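Local structure of NAD(P)H-FMN oxidoreductase (Bacillus subtilis, 5LVA) at residues E55-L66 / L96-A107. The protein binds flavin mononucleotide and probably uses NAD(P)H to reduce flavin or quinone acceptors, as a member of the flavodoxin-like family. Sequence-based numbering, arbitrary orientation.
Sequences EEHDRIVFQFPL and LRGKEFMVAVSA. With FMN (flavin mononucleotide), chain C.
Strand 59-65 pairs in parallel with strand 100-106, Ile60 beside Phe101 and Phe62 beside Val103, at the centre of the five-stranded sheet of a flavodoxin-like fold; helix 73-82 links them in a beta-alpha-beta unit. Backbone hydrogen bonds alternate along the pair from Glu100 N to Asp58 O through Leu66 N to Ser106 O, the one from Ser106 N to Phe64 O being weak.

Beta-branched and aromatic residues suit these buried strands. On one face of the sheet, Phe62 CE1 lies over one face of the Phe101 ring, toward its rim, 3.6 Å from Phe101 CE2; the rings meet obliquely, their planes 39° apart. Further along, Phe64 CZ lies 3.7 Å from Val103 CG1. On the other face, Val61 and Met102 run side by side, CG2 to CG.

Charged groups join the strands at their N-terminal end. Arg59 bends at chi3 (-70°) and grips Glu100 OE1 from the side with NE (2.9 Å) and NH2 (3.1 Å). The oxygen lies in the guanidinium plane but is approached from above its own carboxylate plane; NH2 also bonds Lys172 O. Lys99 is long enough to tie the preceding turn to the end of helix 47-56: a bend at chi4 (-71°) carries NZ to His57 O (2.6 Å) and Glu55 O (3.0 Å).

At the C-terminal end, where flavodoxin-like folds hold their cofactor, the rigid Pro65 packs CB on the ribityl C4' of FMN (3.5 Å), the small Ser106 shares a hydrogen bond between OG and O4', and Leu66 offers its backbone O, which accepts one from FMN O2' at 2.8 Å.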
loop_
_atom_site.group_PDB
_atom_site.type_symbol
_atom_site.label_atom_id
_atom_site.label_comp_id
_atom_site.label_asym_id
_atom_site.label_seq_id
_atom_site.Cartn_x
_atom_site.Cartn_y
_atom_site.Cartn_z
ATOM N N GLU A 55 -11.782 10.081 -1.561
ATOM C CA GLU A 55 -12.559 10.865 -2.503
ATOM C C GLU A 55 -11.745 11.963 -3.197
ATOM O O GLU A 55 -11.932 12.231 -4.382
ATOM C CB GLU A 55 -13.758 11.488 -1.790
ATOM C CG GLU A 55 -14.752 10.472 -1.265
ATOM C CD GLU A 55 -15.925 11.111 -0.558
ATOM O OE1 GLU A 55 -16.127 12.320 -0.738
ATOM O OE2 GLU A 55 -16.638 10.415 0.183
ATOM N N GLU A 56 -10.828 12.583 -2.467
ATOM C CA GLU A 56 -10.118 13.743 -2.983
ATOM C C GLU A 56 -8.883 13.405 -3.813
ATOM O O GLU A 56 -8.295 14.291 -4.411
ATOM C CB GLU A 56 -9.738 14.682 -1.821
ATOM C CG GLU A 56 -10.910 15.554 -1.329
ATOM C CD GLU A 56 -10.638 16.279 0.000
ATOM O OE1 GLU A 56 -9.458 16.397 0.407
ATOM O OE2 GLU A 56 -11.610 16.748 0.639
ATOM N N HIS A 57 -8.493 12.137 -3.874
ATOM C CA HIS A 57 -7.318 11.744 -4.655
ATOM C C HIS A 57 -7.661 10.784 -5.784
ATOM O O HIS A 57 -8.670 10.092 -5.730
ATOM C CB HIS A 57 -6.260 11.108 -3.756
ATOM C CG HIS A 57 -5.712 12.035 -2.723
ATOM N ND1 HIS A 57 -6.442 12.437 -1.628
ATOM C CD2 HIS A 57 -4.504 12.637 -2.613
ATOM C CE1 HIS A 57 -5.708 13.251 -0.887
ATOM N NE2 HIS A 57 -4.526 13.385 -1.462
ATOM N N ASP A 58 -6.803 10.741 -6.799
ATOM C CA ASP A 58 -7.075 9.974 -8.012
ATOM C C ASP A 58 -6.539 8.556 -7.910
ATOM O O ASP A 58 -7.038 7.647 -8.558
ATOM C CB ASP A 58 -6.468 10.669 -9.240
ATOM C CG ASP A 58 -6.891 12.129 -9.366
ATOM O OD1 ASP A 58 -8.104 12.403 -9.414
ATOM O OD2 ASP A 58 -6.006 13.007 -9.419
ATOM N N ARG A 59 -5.510 8.376 -7.093
ATOM C CA ARG A 59 -4.862 7.093 -6.924
ATOM C C ARG A 59 -4.607 6.834 -5.449
ATOM O O ARG A 59 -4.155 7.713 -4.742
ATOM C CB ARG A 59 -3.550 7.048 -7.698
ATOM C CG ARG A 59 -2.813 5.730 -7.562
ATOM C CD ARG A 59 -1.445 5.782 -8.189
ATOM N NE ARG A 59 -1.525 5.857 -9.636
ATOM C CZ ARG A 59 -0.484 5.740 -10.450
ATOM N NH1 ARG A 59 0.728 5.546 -9.955
ATOM N NH2 ARG A 59 -0.658 5.820 -11.764
ATOM N N ILE A 60 -4.894 5.624 -4.988
ATOM C CA ILE A 60 -4.650 5.255 -3.602
ATOM C C ILE A 60 -3.607 4.149 -3.496
ATOM O O ILE A 60 -3.739 3.094 -4.108
ATOM C CB ILE A 60 -5.930 4.806 -2.926
ATOM C CG1 ILE A 60 -7.023 5.821 -3.222
ATOM C CG2 ILE A 60 -5.709 4.666 -1.433
ATOM C CD1 ILE A 60 -8.308 5.497 -2.602
ATOM N N VAL A 61 -2.561 4.415 -2.721
ATOM C CA VAL A 61 -1.437 3.504 -2.578
ATOM C C VAL A 61 -1.362 2.959 -1.171
ATOM O O VAL A 61 -1.213 3.711 -0.226
ATOM C CB VAL A 61 -0.114 4.199 -2.912
ATOM C CG1 VAL A 61 1.047 3.280 -2.660
ATOM C CG2 VAL A 61 -0.117 4.675 -4.352
ATOM N N PHE A 62 -1.473 1.649 -1.031
ATOM C CA PHE A 62 -1.331 1.016 0.270
ATOM C C PHE A 62 0.104 0.546 0.445
ATOM O O PHE A 62 0.557 -0.352 -0.259
ATOM C CB PHE A 62 -2.312 -0.145 0.416
ATOM C CG PHE A 62 -3.753 0.260 0.286
ATOM C CD1 PHE A 62 -4.358 0.344 -0.958
ATOM C CD2 PHE A 62 -4.499 0.568 1.406
ATOM C CE1 PHE A 62 -5.686 0.723 -1.078
ATOM C CE2 PHE A 62 -5.822 0.955 1.297
ATOM C CZ PHE A 62 -6.418 1.023 0.053
ATOM N N GLN A 63 0.827 1.183 1.363
ATOM C CA GLN A 63 2.226 0.869 1.599
ATOM C C GLN A 63 2.392 0.171 2.931
ATOM O O GLN A 63 1.966 0.684 3.952
ATOM C CB GLN A 63 3.079 2.130 1.556
ATOM C CG GLN A 63 4.563 1.869 1.687
ATOM C CD GLN A 63 5.403 3.133 1.731
ATOM O OE1 GLN A 63 5.030 4.171 1.200
ATOM N NE2 GLN A 63 6.558 3.037 2.358
ATOM N N PHE A 64 3.013 -1.001 2.924
ATOM C CA PHE A 64 3.183 -1.757 4.150
ATOM C C PHE A 64 4.278 -2.781 4.006
ATOM O O PHE A 64 4.677 -3.095 2.903
ATOM C CB PHE A 64 1.867 -2.437 4.554
ATOM C CG PHE A 64 1.246 -3.306 3.478
ATOM C CD1 PHE A 64 0.352 -2.772 2.568
ATOM C CD2 PHE A 64 1.529 -4.664 3.410
ATOM C CE1 PHE A 64 -0.222 -3.559 1.615
ATOM C CE2 PHE A 64 0.957 -5.451 2.458
ATOM C CZ PHE A 64 0.083 -4.905 1.555
ATOM N N PRO A 65 4.809 -3.274 5.129
ATOM C CA PRO A 65 5.694 -4.428 5.023
ATOM C C PRO A 65 4.876 -5.702 4.921
ATOM O O PRO A 65 3.787 -5.767 5.485
ATOM C CB PRO A 65 6.482 -4.388 6.330
ATOM C CG PRO A 65 5.547 -3.771 7.286
ATOM C CD PRO A 65 4.808 -2.720 6.495
ATOM N N LEU A 66 5.394 -6.693 4.208
ATOM C CA LEU A 66 4.769 -7.994 4.143
ATOM C C LEU A 66 4.938 -8.717 5.460
ATOM O O LEU A 66 6.044 -9.107 5.824
ATOM C CB LEU A 66 5.369 -8.832 3.017
ATOM C CG LEU A 66 4.565 -10.037 2.548
ATOM C CD1 LEU A 66 3.313 -9.549 1.862
ATOM C CD2 LEU A 66 5.393 -10.885 1.625
ATOM N N LEU A 96 -15.478 5.220 -5.146
ATOM C CA LEU A 96 -14.126 4.850 -5.528
ATOM C C LEU A 96 -14.056 4.342 -6.955
ATOM O O LEU A 96 -12.977 4.039 -7.457
ATOM C CB LEU A 96 -13.580 3.784 -4.585
ATOM C CG LEU A 96 -13.633 4.130 -3.103
ATOM C CD1 LEU A 96 -13.194 2.955 -2.269
ATOM C CD2 LEU A 96 -12.763 5.338 -2.833
ATOM N N ARG A 97 -15.200 4.241 -7.615
ATOM C CA ARG A 97 -15.203 3.652 -8.938
ATOM C C ARG A 97 -14.421 4.536 -9.884
ATOM O O ARG A 97 -14.696 5.719 -9.993
ATOM C CB ARG A 97 -16.630 3.441 -9.443
ATOM C CG ARG A 97 -16.769 2.227 -10.349
ATOM C CD ARG A 97 -18.185 2.056 -10.845
ATOM N NE ARG A 97 -18.721 3.303 -11.373
ATOM C CZ ARG A 97 -19.988 3.475 -11.736
ATOM N NH1 ARG A 97 -20.849 2.471 -11.625
ATOM N NH2 ARG A 97 -20.395 4.648 -12.206
ATOM N N GLY A 98 -13.422 3.965 -10.543
ATOM C CA GLY A 98 -12.635 4.712 -11.503
ATOM C C GLY A 98 -11.242 5.083 -11.021
ATOM O O GLY A 98 -10.345 5.292 -11.830
ATOM N N LYS A 99 -11.065 5.168 -9.705
ATOM C CA LYS A 99 -9.776 5.535 -9.122
ATOM C C LYS A 99 -8.780 4.398 -9.261
ATOM O O LYS A 99 -9.170 3.255 -9.421
ATOM C CB LYS A 99 -9.935 5.919 -7.643
ATOM C CG LYS A 99 -10.806 7.143 -7.408
ATOM C CD LYS A 99 -10.962 7.461 -5.925
ATOM C CE LYS A 99 -11.854 8.665 -5.700
ATOM N NZ LYS A 99 -11.213 9.943 -6.124
ATOM N N GLU A 100 -7.493 4.717 -9.197
ATOM C CA GLU A 100 -6.449 3.705 -9.254
ATOM C C GLU A 100 -6.116 3.174 -7.868
ATOM O O GLU A 100 -6.242 3.882 -6.871
ATOM C CB GLU A 100 -5.197 4.264 -9.929
ATOM C CG GLU A 100 -5.352 4.470 -11.421
ATOM C CD GLU A 100 -4.201 5.244 -12.053
ATOM O OE1 GLU A 100 -3.708 6.214 -11.438
ATOM O OE2 GLU A 100 -3.804 4.895 -13.183
ATOM N N PHE A 101 -5.683 1.920 -7.829
ATOM C CA PHE A 101 -5.459 1.175 -6.604
ATOM C C PHE A 101 -4.129 0.469 -6.767
ATOM O O PHE A 101 -3.972 -0.323 -7.670
ATOM C CB PHE A 101 -6.612 0.188 -6.396
ATOM C CG PHE A 101 -6.527 -0.669 -5.150
ATOM C CD1 PHE A 101 -5.476 -1.549 -4.939
ATOM C CD2 PHE A 101 -7.584 -0.683 -4.245
ATOM C CE1 PHE A 101 -5.444 -2.348 -3.816
ATOM C CE2 PHE A 101 -7.562 -1.498 -3.124
ATOM C CZ PHE A 101 -6.492 -2.318 -2.909
ATOM N N MET A 102 -3.158 0.749 -5.914
ATOM C CA MET A 102 -1.935 -0.018 -6.003
ATOM C C MET A 102 -1.349 -0.346 -4.629
ATOM O O MET A 102 -1.668 0.280 -3.626
ATOM C CB MET A 102 -0.919 0.700 -6.892
ATOM C CG MET A 102 0.037 1.648 -6.234
ATOM S SD MET A 102 1.520 1.877 -7.259
ATOM C CE MET A 102 2.248 0.293 -6.976
ATOM N N VAL A 103 -0.527 -1.382 -4.605
ATOM C CA VAL A 103 0.098 -1.857 -3.390
ATOM C C VAL A 103 1.590 -1.637 -3.493
ATOM O O VAL A 103 2.175 -1.912 -4.516
ATOM C CB VAL A 103 -0.205 -3.369 -3.146
ATOM C CG1 VAL A 103 0.658 -3.932 -2.014
ATOM C CG2 VAL A 103 -1.664 -3.564 -2.848
ATOM N N ALA A 104 2.200 -1.130 -2.433
ATOM C CA ALA A 104 3.656 -1.046 -2.365
ATOM C C ALA A 104 4.110 -1.826 -1.151
ATOM O O ALA A 104 3.843 -1.437 -0.035
ATOM C CB ALA A 104 4.126 0.400 -2.295
ATOM N N VAL A 105 4.791 -2.935 -1.367
ATOM C CA VAL A 105 5.037 -3.858 -0.281
ATOM C C VAL A 105 6.497 -4.274 -0.259
ATOM O O VAL A 105 7.132 -4.454 -1.290
ATOM C CB VAL A 105 4.103 -5.098 -0.390
ATOM C CG1 VAL A 105 4.317 -5.834 -1.706
ATOM C CG2 VAL A 105 4.295 -6.037 0.774
ATOM N N SER A 106 7.045 -4.371 0.936
ATOM C CA SER A 106 8.410 -4.802 1.093
ATOM C C SER A 106 8.427 -6.194 1.717
ATOM O O SER A 106 7.609 -6.502 2.575
ATOM C CB SER A 106 9.182 -3.802 1.947
ATOM O OG SER A 106 8.576 -3.674 3.214
ATOM N N ALA A 107 9.349 -7.043 1.286
ATOM C CA ALA A 107 9.385 -8.396 1.819
ATOM C C ALA A 107 10.792 -8.785 2.214
ATOM O O ALA A 107 11.744 -8.439 1.533
ATOM C CB ALA A 107 8.826 -9.379 0.806
HETATM N N1 FMN C . 9.012 -11.194 4.937
HETATM C C2 FMN C . 8.585 -11.998 3.899
HETATM O O2 FMN C . 9.226 -12.056 2.855
HETATM N N3 FMN C . 7.434 -12.737 4.010
HETATM C C4 FMN C . 6.696 -12.698 5.159
HETATM O O4 FMN C . 5.672 -13.370 5.212
HETATM C C4A FMN C . 7.122 -11.893 6.220
HETATM N N5 FMN C . 6.399 -11.832 7.384
HETATM C C5A FMN C . 6.809 -11.041 8.430
HETATM C C6 FMN C . 6.051 -11.001 9.590
HETATM C C7 FMN C . 6.420 -10.209 10.656
HETATM C C7M FMN C . 5.571 -10.191 11.898
HETATM C C8 FMN C . 7.585 -9.446 10.553
HETATM C C8M FMN C . 8.029 -8.567 11.684
HETATM C C9 FMN C . 8.344 -9.491 9.390
HETATM C C9A FMN C . 7.958 -10.277 8.318
HETATM N N10 FMN C . 8.708 -10.335 7.150
HETATM C C10 FMN C . 8.282 -11.138 6.104
HETATM C "C1'" FMN C . 9.938 -9.485 6.991
HETATM C "C2'" FMN C . 9.373 -8.115 6.537
HETATM O "O2'" FMN C . 8.642 -8.232 5.320
HETATM C "C3'" FMN C . 10.373 -6.947 6.493
HETATM O "O3'" FMN C . 10.769 -6.753 7.828
HETATM C "C4'" FMN C . 9.714 -5.674 5.927
HETATM O "O4'" FMN C . 9.200 -5.969 4.665
HETATM C "C5'" FMN C . 10.546 -4.420 5.693
HETATM O "O5'" FMN C . 10.796 -3.780 6.915
HETATM P P FMN C . 10.732 -2.207 7.256
HETATM O O1P FMN C . 10.041 -2.206 8.570
HETATM O O2P FMN C . 12.128 -1.687 7.325
HETATM O O3P FMN C . 9.942 -1.332 6.350
#